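PDB 6RJ1: Mgp-operon protein 3 from Mycoplasma pneumoniae, which probably takes part in attaching the bacterium to host cells, as a membrane-anchored extracellular adhesin that is thought to bind sugars. Local coordinates for residues A[186-191]-A[195-200]; A[211-216]-A[607-612]; A[219-224]-A[660-665]; A[513-518]-A[638-643]; A[561-566]-A[570-575]. All blocks are in the same frame, centred on the assembly; numbering follows the deposited sequence.

Contact 1. Residues A[186-191]-A[195-200]; sequences AQDTVH and GQESSW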
# COMPACT_ATOMS: atom_id res chain seq x y z
N ALA A 186 26.55 12.54 1.31
CA ALA A 186 26.48 12.77 2.75
C ALA A 186 26.05 14.21 3.02
O ALA A 186 26.36 15.09 2.22
CB ALA A 186 27.83 12.52 3.38
N GLN A 187 25.35 14.48 4.14
CA GLN A 187 24.88 15.84 4.41
C GLN A 187 26.02 16.86 4.63
O GLN A 187 25.79 18.03 4.31
CB GLN A 187 23.82 15.90 5.52
CG GLN A 187 24.25 15.54 6.93
CD GLN A 187 23.16 15.84 7.94
OE1 GLN A 187 22.16 16.53 7.66
NE2 GLN A 187 23.34 15.33 9.14
N ASP A 188 27.25 16.45 5.06
CA ASP A 188 28.37 17.41 5.22
C ASP A 188 28.85 17.97 3.89
O ASP A 188 29.24 19.13 3.83
CB ASP A 188 29.54 16.83 6.05
CG ASP A 188 30.25 15.59 5.50
OD1 ASP A 188 29.69 14.93 4.59
OD2 ASP A 188 31.35 15.28 5.99
N THR A 189 28.79 17.16 2.81
CA THR A 189 29.16 17.54 1.44
C THR A 189 28.10 18.51 0.90
O THR A 189 28.45 19.49 0.24
CB THR A 189 29.31 16.28 0.56
OG1 THR A 189 30.30 15.42 1.13
CG2 THR A 189 29.70 16.60 -0.88
N VAL A 190 26.81 18.25 1.18
CA VAL A 190 25.70 19.09 0.74
C VAL A 190 25.84 20.54 1.23
O VAL A 190 25.70 21.47 0.43
CB VAL A 190 24.32 18.47 1.13
CG1 VAL A 190 23.17 19.46 0.97
CG2 VAL A 190 24.05 17.20 0.33
N HIS A 191 26.15 20.73 2.52
CA HIS A 191 26.21 22.05 3.13
C HIS A 191 27.56 22.72 3.14
O HIS A 191 27.62 23.94 3.24
CB HIS A 191 25.64 22.00 4.55
CG HIS A 191 24.20 21.60 4.58
ND1 HIS A 191 23.81 20.34 5.02
CD2 HIS A 191 23.10 22.29 4.19
CE1 HIS A 191 22.50 20.32 4.90
NE2 HIS A 191 22.02 21.47 4.41
N GLY A 195 35.58 18.80 -0.18
CA GLY A 195 36.86 19.29 0.34
C GLY A 195 36.79 20.15 1.59
O GLY A 195 37.80 20.28 2.30
N GLN A 196 35.62 20.75 1.86
CA GLN A 196 35.43 21.63 3.03
C GLN A 196 34.56 20.99 4.12
O GLN A 196 34.15 21.67 5.07
CB GLN A 196 34.85 22.99 2.58
CG GLN A 196 35.91 24.01 2.13
CD GLN A 196 36.64 23.65 0.86
OE1 GLN A 196 36.04 23.29 -0.17
NE2 GLN A 196 37.96 23.74 0.89
N GLU A 197 34.33 19.67 4.02
CA GLU A 197 33.51 18.89 4.96
C GLU A 197 34.05 18.90 6.40
O GLU A 197 33.26 18.77 7.34
CB GLU A 197 33.32 17.45 4.47
CG GLU A 197 32.62 17.31 3.12
CD GLU A 197 33.53 16.99 1.95
OE1 GLU A 197 34.74 17.30 2.01
OE2 GLU A 197 33.02 16.42 0.95
N SER A 198 35.38 19.06 6.56
CA SER A 198 36.09 19.08 7.84
C SER A 198 35.67 20.22 8.79
O SER A 198 35.97 20.15 9.99
CB SER A 198 37.60 19.12 7.61
OG SER A 198 37.99 20.26 6.86
N SER A 199 34.97 21.25 8.28
CA SER A 199 34.53 22.40 9.07
C SER A 199 33.11 22.22 9.64
O SER A 199 32.51 23.19 10.11
CB SER A 199 34.64 23.69 8.25
OG SER A 199 33.90 23.62 7.04
N TRP A 200 32.60 20.96 9.63
CA TRP A 200 31.28 20.56 10.13
C TRP A 200 31.09 20.94 11.59
O TRP A 200 30.21 21.74 11.88
CB TRP A 200 31.03 19.06 9.88
CG TRP A 200 29.81 18.50 10.55
CD1 TRP A 200 29.73 17.96 11.80
CD2 TRP A 200 28.50 18.37 9.97
NE1 TRP A 200 28.44 17.53 12.05
CE2 TRP A 200 27.67 17.76 10.94
CE3 TRP A 200 27.95 18.67 8.71
CZ2 TRP A 200 26.32 17.48 10.70
CZ3 TRP A 200 26.61 18.41 8.48
CH2 TRP A 200 25.81 17.81 9.46

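Contact 2. Residues A[211-216]-A[607-612]; sequences NNPGPK and GLFTLL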
# COMPACT_ATOMS: atom_id res chain seq x y z
N ASN A 211 24.64 20.71 17.10
CA ASN A 211 24.88 19.44 17.79
C ASN A 211 24.53 18.19 16.97
O ASN A 211 24.41 17.11 17.54
CB ASN A 211 24.20 19.41 19.17
CG ASN A 211 24.59 20.54 20.07
OD1 ASN A 211 25.77 20.73 20.39
ND2 ASN A 211 23.61 21.32 20.50
N ASN A 212 24.40 18.32 15.63
CA ASN A 212 24.10 17.17 14.77
C ASN A 212 25.36 16.32 14.68
O ASN A 212 26.40 16.81 14.22
CB ASN A 212 23.63 17.60 13.38
CG ASN A 212 23.03 16.48 12.57
OD1 ASN A 212 23.70 15.52 12.19
ND2 ASN A 212 21.75 16.58 12.28
N PRO A 213 25.31 15.06 15.18
CA PRO A 213 26.52 14.22 15.17
C PRO A 213 26.73 13.37 13.91
O PRO A 213 27.65 12.56 13.89
CB PRO A 213 26.29 13.33 16.40
CG PRO A 213 24.82 13.13 16.41
CD PRO A 213 24.17 14.33 15.79
N GLY A 214 25.88 13.55 12.89
CA GLY A 214 25.96 12.75 11.68
C GLY A 214 26.32 13.49 10.41
O GLY A 214 25.47 13.60 9.52
N PRO A 215 27.59 13.94 10.24
CA PRO A 215 27.96 14.63 8.98
C PRO A 215 27.91 13.70 7.77
O PRO A 215 27.67 14.16 6.65
CB PRO A 215 29.39 15.11 9.25
CG PRO A 215 29.91 14.22 10.29
CD PRO A 215 28.75 13.88 11.16
N LYS A 216 28.12 12.39 8.01
CA LYS A 216 28.14 11.34 6.98
C LYS A 216 26.77 10.73 6.70
O LYS A 216 26.69 9.81 5.88
CB LYS A 216 29.19 10.26 7.32
CG LYS A 216 30.62 10.77 7.50
CD LYS A 216 31.20 11.51 6.28
CE LYS A 216 32.54 12.14 6.62
NZ LYS A 216 33.06 12.97 5.50
N GLY A 607 23.15 6.90 10.61
CA GLY A 607 24.22 6.27 9.85
C GLY A 607 25.04 5.43 10.80
O GLY A 607 24.65 5.26 11.95
N LEU A 608 26.18 4.90 10.33
CA LEU A 608 27.04 4.08 11.17
C LEU A 608 27.79 4.90 12.21
O LEU A 608 28.57 5.78 11.86
CB LEU A 608 28.00 3.20 10.33
CG LEU A 608 28.80 2.14 11.11
CD1 LEU A 608 28.05 0.83 11.20
CD2 LEU A 608 30.15 1.92 10.49
N PHE A 609 27.52 4.62 13.50
CA PHE A 609 28.18 5.24 14.65
C PHE A 609 28.98 4.15 15.37
O PHE A 609 28.40 3.18 15.86
CB PHE A 609 27.15 5.90 15.59
CG PHE A 609 26.53 7.17 15.05
CD1 PHE A 609 27.13 8.40 15.26
CD2 PHE A 609 25.32 7.13 14.36
CE1 PHE A 609 26.55 9.58 14.78
CE2 PHE A 609 24.75 8.30 13.86
CZ PHE A 609 25.36 9.52 14.08
N THR A 610 30.32 4.26 15.32
CA THR A 610 31.19 3.25 15.93
C THR A 610 31.58 3.66 17.34
O THR A 610 32.56 4.38 17.56
CB THR A 610 32.39 2.89 15.04
OG1 THR A 610 33.04 4.08 14.59
CG2 THR A 610 32.00 2.01 13.87
N LEU A 611 30.78 3.18 18.31
CA LEU A 611 30.99 3.39 19.74
C LEU A 611 32.06 2.36 20.13
O LEU A 611 31.76 1.18 20.16
CB LEU A 611 29.68 3.14 20.53
CG LEU A 611 28.50 4.10 20.30
CD1 LEU A 611 27.51 3.53 19.29
CD2 LEU A 611 27.77 4.38 21.60
N LEU A 612 33.31 2.82 20.38
CA LEU A 612 34.52 2.03 20.74
C LEU A 612 34.76 0.78 19.81
O LEU A 612 35.65 0.85 18.95
CB LEU A 612 34.64 1.67 22.27
CG LEU A 612 33.52 0.98 23.15
CD1 LEU A 612 32.23 1.79 23.33
CD2 LEU A 612 33.38 -0.52 22.94

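Contact 3. Residues A[219-224]-A[660-665]; sequences TGFKLD and NSYGDD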
# COMPACT_ATOMS: atom_id res chain seq x y z
N THR A 219 21.79 11.60 2.40
CA THR A 219 20.68 12.49 2.02
C THR A 219 19.64 11.85 1.08
O THR A 219 18.58 12.45 0.85
CB THR A 219 21.24 13.79 1.42
OG1 THR A 219 21.92 13.49 0.20
CG2 THR A 219 22.14 14.53 2.37
N GLY A 220 19.94 10.67 0.55
CA GLY A 220 19.02 9.98 -0.34
C GLY A 220 19.63 8.87 -1.16
O GLY A 220 20.50 8.14 -0.69
N PHE A 221 19.13 8.71 -2.39
CA PHE A 221 19.59 7.66 -3.29
C PHE A 221 19.65 8.14 -4.74
O PHE A 221 18.81 8.93 -5.17
CB PHE A 221 18.74 6.37 -3.13
CG PHE A 221 17.25 6.52 -3.38
CD1 PHE A 221 16.39 6.90 -2.36
CD2 PHE A 221 16.71 6.22 -4.62
CE1 PHE A 221 15.01 7.01 -2.58
CE2 PHE A 221 15.33 6.32 -4.85
CZ PHE A 221 14.48 6.72 -3.83
N LYS A 222 20.66 7.64 -5.47
CA LYS A 222 20.92 7.94 -6.88
C LYS A 222 19.77 7.45 -7.78
O LYS A 222 19.29 6.32 -7.62
CB LYS A 222 22.25 7.34 -7.32
CG LYS A 222 23.47 8.01 -6.69
CD LYS A 222 24.73 7.70 -7.46
CE LYS A 222 25.93 8.45 -6.92
NZ LYS A 222 27.19 8.05 -7.60
N LEU A 223 19.31 8.31 -8.71
CA LEU A 223 18.21 8.00 -9.64
C LEU A 223 18.67 7.72 -11.08
O LEU A 223 17.83 7.50 -11.96
CB LEU A 223 17.16 9.12 -9.62
CG LEU A 223 16.40 9.33 -8.31
CD1 LEU A 223 15.65 10.63 -8.32
CD2 LEU A 223 15.45 8.19 -8.03
N ASP A 224 20.00 7.71 -11.32
CA ASP A 224 20.61 7.47 -12.63
C ASP A 224 20.51 6.02 -13.14
O ASP A 224 20.51 5.79 -14.35
CB ASP A 224 22.07 7.95 -12.64
CG ASP A 224 23.02 7.20 -11.71
OD1 ASP A 224 22.57 6.81 -10.60
OD2 ASP A 224 24.21 7.04 -12.08
N ASN A 660 10.71 4.99 1.98
CA ASN A 660 11.05 6.34 1.51
C ASN A 660 12.41 6.31 0.82
O ASN A 660 12.55 6.88 -0.26
CB ASN A 660 11.07 7.36 2.66
CG ASN A 660 9.77 8.07 2.87
OD1 ASN A 660 8.68 7.59 2.51
ND2 ASN A 660 9.84 9.25 3.47
N SER A 661 13.40 5.64 1.44
CA SER A 661 14.76 5.52 0.91
C SER A 661 15.07 4.10 0.46
O SER A 661 14.72 3.12 1.13
CB SER A 661 15.78 5.97 1.95
OG SER A 661 17.11 5.85 1.46
N TYR A 662 15.75 4.00 -0.70
CA TYR A 662 16.21 2.76 -1.30
C TYR A 662 17.73 2.70 -1.26
O TYR A 662 18.33 1.87 -1.96
CB TYR A 662 15.72 2.66 -2.74
CG TYR A 662 14.28 2.24 -2.89
CD1 TYR A 662 13.84 1.00 -2.40
CD2 TYR A 662 13.38 3.01 -3.61
CE1 TYR A 662 12.53 0.57 -2.60
CE2 TYR A 662 12.07 2.58 -3.83
CZ TYR A 662 11.65 1.36 -3.33
OH TYR A 662 10.37 0.94 -3.53
N GLY A 663 18.34 3.58 -0.47
CA GLY A 663 19.79 3.69 -0.31
C GLY A 663 20.39 2.39 0.17
O GLY A 663 20.05 1.92 1.25
N ASP A 664 21.25 1.79 -0.66
CA ASP A 664 21.93 0.52 -0.43
C ASP A 664 22.93 0.65 0.72
O ASP A 664 24.14 0.79 0.51
CB ASP A 664 22.57 0.04 -1.74
CG ASP A 664 23.13 -1.35 -1.70
OD1 ASP A 664 22.56 -2.20 -0.97
OD2 ASP A 664 24.13 -1.61 -2.40
N ASP A 665 22.41 0.64 1.95
CA ASP A 665 23.15 0.81 3.19
C ASP A 665 22.52 -0.03 4.31
O ASP A 665 21.39 -0.54 4.16
CB ASP A 665 23.16 2.31 3.58
CG ASP A 665 24.19 2.67 4.63
OD1 ASP A 665 25.40 2.72 4.30
OD2 ASP A 665 23.79 2.90 5.80

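Contact 4. Residues A[513-518]-A[638-643]; sequences LGFKDD and YPVKSD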
# COMPACT_ATOMS: atom_id res chain seq x y z
N LEU A 513 8.48 15.09 2.13
CA LEU A 513 7.78 15.24 0.86
C LEU A 513 8.53 16.13 -0.11
O LEU A 513 8.43 15.95 -1.32
CB LEU A 513 6.33 15.74 1.04
CG LEU A 513 5.29 14.78 1.65
CD1 LEU A 513 3.99 15.50 1.95
CD2 LEU A 513 4.99 13.60 0.74
N GLY A 514 9.28 17.08 0.42
CA GLY A 514 10.06 18.00 -0.39
C GLY A 514 10.53 19.23 0.36
O GLY A 514 10.38 19.33 1.58
N PHE A 515 11.10 20.17 -0.40
CA PHE A 515 11.64 21.42 0.12
C PHE A 515 10.65 22.58 0.06
O PHE A 515 10.03 22.85 -0.97
CB PHE A 515 12.96 21.76 -0.60
CG PHE A 515 13.60 23.06 -0.21
CD1 PHE A 515 14.39 23.15 0.94
CD2 PHE A 515 13.46 24.19 -1.00
CE1 PHE A 515 15.00 24.35 1.30
CE2 PHE A 515 14.08 25.40 -0.64
CZ PHE A 515 14.85 25.47 0.49
N LYS A 516 10.56 23.29 1.18
CA LYS A 516 9.73 24.47 1.34
C LYS A 516 10.52 25.53 2.13
O LYS A 516 11.14 25.22 3.15
CB LYS A 516 8.42 24.10 2.06
CG LYS A 516 7.38 25.18 2.03
CD LYS A 516 6.10 24.74 2.73
CE LYS A 516 4.91 25.54 2.25
NZ LYS A 516 4.93 26.95 2.73
N ASP A 517 10.53 26.77 1.61
CA ASP A 517 11.18 27.92 2.24
C ASP A 517 10.52 29.20 1.79
O ASP A 517 10.08 29.29 0.64
CB ASP A 517 12.70 27.96 1.97
CG ASP A 517 13.48 28.91 2.87
OD1 ASP A 517 12.93 29.33 3.92
OD2 ASP A 517 14.63 29.24 2.54
N ASP A 518 10.44 30.19 2.69
CA ASP A 518 9.83 31.49 2.40
C ASP A 518 10.55 32.22 1.25
O ASP A 518 9.90 32.91 0.47
CB ASP A 518 9.82 32.39 3.66
CG ASP A 518 8.88 31.95 4.78
OD1 ASP A 518 7.74 31.52 4.47
OD2 ASP A 518 9.27 32.08 5.97
N TYR A 638 16.74 20.24 6.16
CA TYR A 638 16.57 19.65 4.82
C TYR A 638 17.88 19.70 3.99
O TYR A 638 18.58 20.72 4.04
CB TYR A 638 15.40 20.35 4.06
CG TYR A 638 14.94 19.58 2.85
CD1 TYR A 638 13.98 18.58 2.96
CD2 TYR A 638 15.49 19.81 1.60
CE1 TYR A 638 13.59 17.81 1.85
CE2 TYR A 638 15.13 19.04 0.49
CZ TYR A 638 14.17 18.06 0.62
OH TYR A 638 13.79 17.33 -0.48
N PRO A 639 18.21 18.63 3.22
CA PRO A 639 19.47 18.63 2.44
C PRO A 639 19.52 19.56 1.21
O PRO A 639 19.61 19.09 0.07
CB PRO A 639 19.63 17.16 2.04
CG PRO A 639 18.24 16.64 1.99
CD PRO A 639 17.52 17.33 3.12
N VAL A 640 19.50 20.88 1.45
CA VAL A 640 19.62 21.96 0.46
C VAL A 640 20.53 23.02 1.09
O VAL A 640 20.20 23.54 2.16
CB VAL A 640 18.25 22.54 0.01
CG1 VAL A 640 18.42 23.86 -0.75
CG2 VAL A 640 17.47 21.54 -0.83
N LYS A 641 21.69 23.32 0.43
CA LYS A 641 22.67 24.32 0.87
C LYS A 641 22.00 25.69 1.00
O LYS A 641 21.24 26.08 0.12
CB LYS A 641 23.87 24.39 -0.10
CG LYS A 641 25.16 24.84 0.58
CD LYS A 641 26.22 25.32 -0.40
CE LYS A 641 27.23 24.27 -0.77
NZ LYS A 641 28.10 24.73 -1.88
N SER A 642 22.27 26.39 2.12
CA SER A 642 21.70 27.71 2.46
C SER A 642 21.65 28.70 1.29
O SER A 642 20.61 29.33 1.08
CB SER A 642 22.43 28.32 3.65
OG SER A 642 21.51 28.93 4.55
N ASP A 643 22.76 28.84 0.51
CA ASP A 643 22.83 29.74 -0.64
C ASP A 643 21.93 29.31 -1.81
O ASP A 643 21.55 30.16 -2.62
CB ASP A 643 24.30 29.96 -1.08
CG ASP A 643 24.99 28.81 -1.79
OD1 ASP A 643 24.42 27.70 -1.85
OD2 ASP A 643 26.12 29.02 -2.30

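Contact 5. Residues A[561-566]-A[570-575]; sequences GYDMTT and ASTYNQ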
# COMPACT_ATOMS: atom_id res chain seq x y z
N GLY A 561 11.22 13.78 -2.22
CA GLY A 561 11.61 14.79 -3.19
C GLY A 561 12.76 14.33 -4.06
O GLY A 561 13.42 13.34 -3.74
N TYR A 562 13.00 15.03 -5.17
CA TYR A 562 14.11 14.75 -6.08
C TYR A 562 14.60 16.04 -6.73
O TYR A 562 13.78 16.91 -7.03
CB TYR A 562 13.79 13.62 -7.07
CG TYR A 562 13.01 14.01 -8.31
CD1 TYR A 562 11.63 13.92 -8.35
CD2 TYR A 562 13.68 14.35 -9.49
CE1 TYR A 562 10.91 14.23 -9.50
CE2 TYR A 562 12.98 14.69 -10.64
CZ TYR A 562 11.59 14.63 -10.64
OH TYR A 562 10.90 14.95 -11.79
N ASP A 563 15.92 16.18 -6.90
CA ASP A 563 16.50 17.39 -7.48
C ASP A 563 16.35 17.45 -8.99
O ASP A 563 16.82 16.55 -9.69
CB ASP A 563 17.98 17.56 -7.06
CG ASP A 563 18.49 18.99 -7.01
OD1 ASP A 563 17.79 19.90 -7.54
OD2 ASP A 563 19.59 19.21 -6.46
N MET A 564 15.70 18.52 -9.47
CA MET A 564 15.42 18.83 -10.88
C MET A 564 16.62 19.49 -11.59
O MET A 564 16.55 19.72 -12.80
CB MET A 564 14.22 19.79 -10.97
CG MET A 564 12.89 19.17 -10.62
SD MET A 564 12.23 18.05 -11.87
CE MET A 564 12.25 19.07 -13.31
N THR A 565 17.69 19.83 -10.84
CA THR A 565 18.87 20.53 -11.35
C THR A 565 19.49 19.89 -12.61
O THR A 565 19.47 18.67 -12.80
CB THR A 565 19.92 20.75 -10.24
OG1 THR A 565 20.89 21.69 -10.72
CG2 THR A 565 20.61 19.46 -9.78
N THR A 566 20.02 20.77 -13.47
CA THR A 566 20.70 20.49 -14.73
C THR A 566 22.22 20.53 -14.49
O THR A 566 23.00 20.07 -15.33
CB THR A 566 20.18 21.51 -15.78
OG1 THR A 566 18.77 21.29 -15.94
CG2 THR A 566 20.87 21.40 -17.14
N ALA A 570 26.41 19.27 -9.34
CA ALA A 570 25.69 19.58 -8.10
C ALA A 570 25.69 18.35 -7.18
O ALA A 570 25.65 17.22 -7.67
CB ALA A 570 24.26 20.01 -8.39
N SER A 571 25.81 18.60 -5.87
CA SER A 571 25.88 17.58 -4.83
C SER A 571 24.76 16.57 -4.94
O SER A 571 25.03 15.37 -5.04
CB SER A 571 25.86 18.23 -3.44
OG SER A 571 26.96 17.80 -2.66
N THR A 572 23.50 17.05 -4.99
CA THR A 572 22.31 16.21 -5.04
C THR A 572 21.74 16.05 -6.46
O THR A 572 20.57 15.70 -6.61
CB THR A 572 21.29 16.70 -4.01
OG1 THR A 572 21.03 18.08 -4.22
CG2 THR A 572 21.75 16.48 -2.59
N TYR A 573 22.58 16.25 -7.50
CA TYR A 573 22.18 16.09 -8.90
C TYR A 573 21.87 14.64 -9.19
O TYR A 573 22.66 13.77 -8.81
CB TYR A 573 23.29 16.61 -9.84
CG TYR A 573 23.17 16.16 -11.28
CD1 TYR A 573 22.24 16.75 -12.15
CD2 TYR A 573 23.99 15.16 -11.79
CE1 TYR A 573 22.14 16.34 -13.48
CE2 TYR A 573 23.90 14.75 -13.12
CZ TYR A 573 22.97 15.34 -13.96
OH TYR A 573 22.88 14.93 -15.27
N ASN A 574 20.73 14.38 -9.88
CA ASN A 574 20.26 13.05 -10.29
C ASN A 574 19.96 12.14 -9.08
O ASN A 574 20.08 10.91 -9.19
CB ASN A 574 21.27 12.39 -11.27
CG ASN A 574 20.72 11.82 -12.57
OD1 ASN A 574 19.52 11.59 -12.74
ND2 ASN A 574 21.62 11.56 -13.50
N GLN A 575 19.56 12.73 -7.94
CA GLN A 575 19.26 11.93 -6.76
C GLN A 575 17.96 12.33 -6.07
O GLN A 575 17.50 13.47 -6.18
CB GLN A 575 20.45 11.89 -5.77
CG GLN A 575 20.43 12.95 -4.67
CD GLN A 575 21.29 12.57 -3.48
OE1 GLN A 575 22.52 12.58 -3.54
NE2 GLN A 575 20.65 12.26 -2.37
O HOH W 1 18.89 16.16 -11.35

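Contact 1. Residues A[186-191]-A[195-200]
Asp188 and Glu197 bring the two backbones closest, with Asp188 CA and Glu197 CA 5.4 Å apart. This is a tight connection between two short helices: the chain leaves helix 187-192, folds back beside its first turn and enters helix 200-203. Residues 197-198 form a short 3-10 segment, followed by Ser199 at the N-cap of the second helix. No backbone hydrogen bond joins the two segments, so side chains make the contact.

Trp200 carries the largest share. Its CG is anti to the backbone N (chi1 171°), which sends the six-membered part of the indole to the helix. Trp200 CE3 lies 3.6 Å from Asp188 CB, and Trp200 CH2 lies 3.5 Å from Gln187 NE2. The Gln187 amide is inclined at 44° to the indole. The loop after helix 200-203 supplies their polar partners: Gln187 NE2 bonds to Gly214 O, and Trp200 NE1 bonds to Asn212 O.

The Asp188 and Glu197 side chains cross at about a right angle, and Asp188 OD2 sits 3.3 Å from Glu197 CB. Their carboxylates do not touch. A salt bridge from Asp188 to Lys216 probably eases the like charge. Glu197 bends at chi2 (103°) and runs alongside Thr189. Thr189 OG1 donates to the anti lone pair of Glu197 OE2 at 2.9 Å, while Gly195 N meets Glu197 OE1 from above the carboxylate plane at 2.8 Å.

Contact 2. Residues A[211-216]-A[607-612]
Phe609 meets Pro213 and Gly214 through the far end of its ring. Its CG stands beside the backbone N and anti to the carbonyl carbon (chi1 -72°), which carries CE1 and CZ across to the other segment. The backbones stay well apart: the closest CA atoms, Gly214 CA and Gly607 CA, are 7.0 Å from each other.

Pro213 O lies at the edge of the phenyl ring, near its plane, and is 3.3 Å from Phe609 CE1. The carbonyl oxygen thus faces the rim of the ring and not its face. The pyrrolidine ring of Pro213 adds apolar packing, with Pro213 CB 4.1 Å from Phe609 CE1. Gly214 CA approaches Phe609 CZ obliquely, at 4.1 Å.

The residues facing the phenyl ring belong to an Asx turn in the loop between helix 200-203 and strand 220-222. Phe609 lies in a weakly bonded strand of a small antiparallel hairpin, about 609-611 with 614-616. In the turn, Gly214 N donates to Asn212 OD1 at 3.0 Å, with an N-H...O angle of 154° and the donor somewhat tilted from the carbonyl plane. Asn212 CG is anti to its own backbone N (chi1 -168°), which lets OD1 reach the N-H of Gly214, two residues on. Its ND2 bonds to Gln635 O. Pro213 also packs on Thr619 and Val621, while Phe609 packs on Pro620.

Contact 3. Residues A[219-224]-A[660-665]
Phe221 and Tyr662 form a T-shaped (edge-to-face) aromatic pair. The edge of the tyrosine points at the face of the phenylalanine, the ring centroids are 5.7 Å apart, and the planes meet at 81°. Of the tyrosine ring, CD2 comes nearest, 3.9 Å from Phe221 CZ.

A CH-pi contact adds to this pair. Tyr662 CB stands over the centre of the Phe221 ring, almost on the ring normal, 4.0 Å from the centroid. Phe221 CG lies between the backbone N and the carbonyl carbon (chi1 58°), and this directs the ring at the opposite loop.

Polar backbone atoms meet the ring as well. Asn660 O lies at its edge, near the plane, 3.4 Å from Phe221 CE1. Tyr662 N stands over the rim, on the face that Tyr662 CB covers, 3.4 Å from Phe221 CD1. No hydrogen bond crosses between the segments.

Within the loop, Gly663 N donates to Ser661 OG at 3.2 Å, which closes an ST turn. Tyr662 OH is held by Ser657 and Glu167, and Arg181 makes a cation-pi contact with the tyrosine ring. Tyr229 packs on both aromatic residues.

The arrangement is buried aromatic packing of a short, weakly bonded strand on a loop. It sets the strand at about 220-222, which pairs with 575-577 in a mixed sheet, against the connection from strand 650-654 to helix 666-673, whose N-cap is Asp665.

Contact 4. Residues A[513-518]-A[638-643]
Phe515, Tyr638 and Val640 bury the most surface here. Phe515 comes from the loop after helix 503-511. The other two come from the connection that leads to strand 650-654, and flank Pro639, the centre of an inverse gamma turn.

Phe515 CA and CB lie over one face of the Tyr638 ring. The CB is 4.1 Å from the ring centroid, a CH-pi contact. The two rings are oblique, with planes at 50°, and Phe515 CD1 comes within 3.6 Å of Tyr638 CD2. Phe515 CG is anti to the backbone N (177°), which turns CD1 toward Tyr638 CD2 and Val640. The opposite face of Tyr638 carries Pro639 CD. The phenol ring is therefore packed between its own neighbour and Phe515. Gly514 O also approaches this ring, 3.6 Å from Tyr638 CE1.

Val640 takes a face of the Phe515 ring. Its CG1 sits over that face, offset toward the rim, and Val640 CG2 is 3.9 Å from Phe515 CD1. Ile650 of strand 650-654 packs on both aromatic residues.

No hydrogen bond or salt bridge crosses this contact, so within it the two loops are held by apolar and aromatic packing.

Contact 5. Residues A[561-566]-A[570-575]
Asp563 and Thr572 meet with their side chains at about a right angle. Thr572 OG1 donates to Asp563 OD2 at 2.9 Å, arriving on the anti side of the carboxylate and 23° out of its plane. Asp563 CG is anti to the backbone N (chi1 -152°), which places the carboxylate over the turn of the second segment. The other carboxylate oxygen, Asp563 OD1, takes a weak bond from Thr565 N. One carboxylate thus bonds to both segments, weakly to its own.

Thr565 and Tyr573 also cross at about a right angle. Thr565 O lies at the edge of the tyrosine ring, in its plane, and is 3.4 Å from Tyr573 CD1. Thr565 CG2 packs 3.9 Å from Tyr573 CB. The same methyl also touches Ala570 CB, at 3.9 Å. Asn574 CB lies over one face of the Tyr573 ring, offset toward the rim.

These residues connect two neighbouring antiparallel strands, 549-563 and 575-577, of a mixed sheet. A type I turn at 570-573 overlaps a type II turn at 572-575 and brings the chain back. Asp563 N donates to Gln575 O at 3.2 Å, with an N-H...O angle of 166°, between these two antiparallel strands.

Beyond that bond a water bridges the two segments. It donates to Asp563 O at 2.7 Å and to Thr565 O at 3.0 Å, and it accepts from Asn574 N at 3.0 Å.

From the N terminus, contact 1 comes first. It closes a short local loop between helices 187-192 and 200-203 before any other contact opens. Contact 2 then opens at 211-216 and contact 3 at 219-224. They close at 607-612 and 660-665, so these two long loops cross. Contact 4, from 513-518 to 638-643, is nested in contact 3 and crosses contact 2. Contact 5 is a local closure nested inside contacts 2, 3 and 4. Contacts 3 and 5 reach the same mixed sheet. Helix 187-192 touches segments of all four other contacts, and so joins the loop at 211-216 to the sheet and the loop at 638-643.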